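Serine acetyltransferase (Bacteroides vulgatus ATCC 8482, PDB 3F1X) probably transfers an acetyl group to serine, the acyltransferase step that leads toward cysteine in amino-acid biosynthesis. Local coordinates at residues 264-267 with 268-272. Numbering follows the deposited sequence.
Sequences ATIL and GRVTI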
loop_
_atom_site.group_PDB
_atom_site.type_symbol
_atom_site.label_atom_id
_atom_site.label_comp_id
_atom_site.label_asym_id
_atom_site.label_seq_id
_atom_site.Cartn_x
_atom_site.Cartn_y
_atom_site.Cartn_z
ATOM N N ALA A 264 -11.692 39.692 8.960
ATOM C CA ALA A 264 -11.182 40.835 9.711
ATOM C C ALA A 264 -9.726 40.631 10.110
ATOM O O ALA A 264 -9.312 39.522 10.435
ATOM C CB ALA A 264 -12.028 41.082 10.953
ATOM N N THR A 265 -8.956 41.712 10.085
ATOM C CA THR A 265 -7.546 41.654 10.447
ATOM C C THR A 265 -7.298 42.452 11.727
ATOM O O THR A 265 -7.607 43.634 11.793
ATOM C CB THR A 265 -6.643 42.249 9.334
ATOM O OG1 THR A 265 -6.935 41.628 8.076
ATOM C CG2 THR A 265 -5.167 42.034 9.676
ATOM N N ILE A 266 -6.755 41.799 12.747
ATOM C CA ILE A 266 -6.447 42.475 14.010
ATOM C C ILE A 266 -4.937 42.396 14.194
ATOM O O ILE A 266 -4.380 41.304 14.260
ATOM C CB ILE A 266 -7.134 41.778 15.202
ATOM C CG1 ILE A 266 -8.645 41.706 14.965
ATOM C CG2 ILE A 266 -6.852 42.545 16.482
ATOM C CD1 ILE A 266 -9.389 40.841 15.969
ATOM N N LEU A 267 -4.257 43.535 14.275
ATOM C CA LEU A 267 -2.812 43.463 14.428
ATOM C C LEU A 267 -2.167 44.397 15.438
ATOM O O LEU A 267 -2.659 45.496 15.704
ATOM C CB LEU A 267 -2.121 43.663 13.079
ATOM C CG LEU A 267 -2.186 45.053 12.449
ATOM C CD1 LEU A 267 -1.101 45.170 11.396
ATOM C CD2 LEU A 267 -3.564 45.292 11.850
ATOM N N GLY A 268 -1.048 43.934 15.989
ATOM C CA GLY A 268 -0.291 44.715 16.951
ATOM C C GLY A 268 -0.708 44.553 18.397
ATOM O O GLY A 268 -1.292 43.539 18.787
ATOM N N ARG A 269 -0.386 45.567 19.193
ATOM C CA ARG A 269 -0.717 45.592 20.610
ATOM C C ARG A 269 -2.168 46.031 20.716
ATOM O O ARG A 269 -2.468 47.141 21.150
ATOM C CB ARG A 269 0.171 46.594 21.349
ATOM C CG ARG A 269 -0.078 46.657 22.850
ATOM C CD ARG A 269 0.453 47.951 23.439
ATOM N NE ARG A 269 -0.242 49.110 22.890
ATOM C CZ ARG A 269 -1.531 49.374 23.083
ATOM N NH1 ARG A 269 -2.277 48.561 23.822
ATOM N NH2 ARG A 269 -2.080 50.451 22.531
ATOM N N VAL A 270 -3.072 45.158 20.303
ATOM C CA VAL A 270 -4.482 45.477 20.348
ATOM C C VAL A 270 -5.226 44.520 21.260
ATOM O O VAL A 270 -4.971 43.315 21.249
ATOM C CB VAL A 270 -5.093 45.418 18.933
ATOM C CG1 VAL A 270 -6.604 45.539 19.003
ATOM C CG2 VAL A 270 -4.510 46.531 18.075
ATOM N N THR A 271 -6.139 45.070 22.054
ATOM C CA THR A 271 -6.946 44.271 22.961
ATOM C C THR A 271 -8.410 44.412 22.578
ATOM O O THR A 271 -8.923 45.531 22.465
ATOM C CB THR A 271 -6.788 44.732 24.427
ATOM O OG1 THR A 271 -5.440 44.514 24.848
ATOM C CG2 THR A 271 -7.722 43.958 25.342
ATOM N N ILE A 272 -9.071 43.286 22.350
ATOM C CA ILE A 272 -10.488 43.296 22.028
ATOM C C ILE A 272 -11.172 42.957 23.348
ATOM O O ILE A 272 -11.053 41.835 23.846
ATOM C CB ILE A 272 -10.858 42.226 20.965
ATOM C CG1 ILE A 272 -10.167 42.536 19.640
ATOM C CG2 ILE A 272 -12.357 42.197 20.764
ATOM C CD1 ILE A 272 -8.714 42.192 19.631
#
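One corner of the left-handed parallel beta-helix typical of serine acetyltransferases is turned here, and I266, V270 and I272 pack together on its inner side. In I266, the inward residue of strand 265-267, chi1 of -56° sets CG1 beside the backbone nitrogen and leaves CG2 anti to it, aimed across the bend, where it lies 3.9 Å from V270 CG1. The same CG2 meets CD1 of I272 at 3.7 Å, the two isoleucines reaching tip to tip, whereas V270 crosses I266 at about a right angle. Branched aliphatic residues suit the narrow interior, filling it close to the backbone. With an alanine at I266, the methyls of V270 and I272 would probably lose their shared partner and a gap would open inside the corner. G268 makes the bend possible: at phi 88° and psi -157° any CB would be jammed against L267 O. R269 then centres an inverse gamma turn, with a weak bond from V270 N to G268 O; its exposed side chain starts away from 264-267 and touches N287. Strand 265-267 lies between strands 230-232 and 283-284 of one face, I266 resting on L231; strand 271-272 runs beside strand 253-254 on the next, where I272 touches L254.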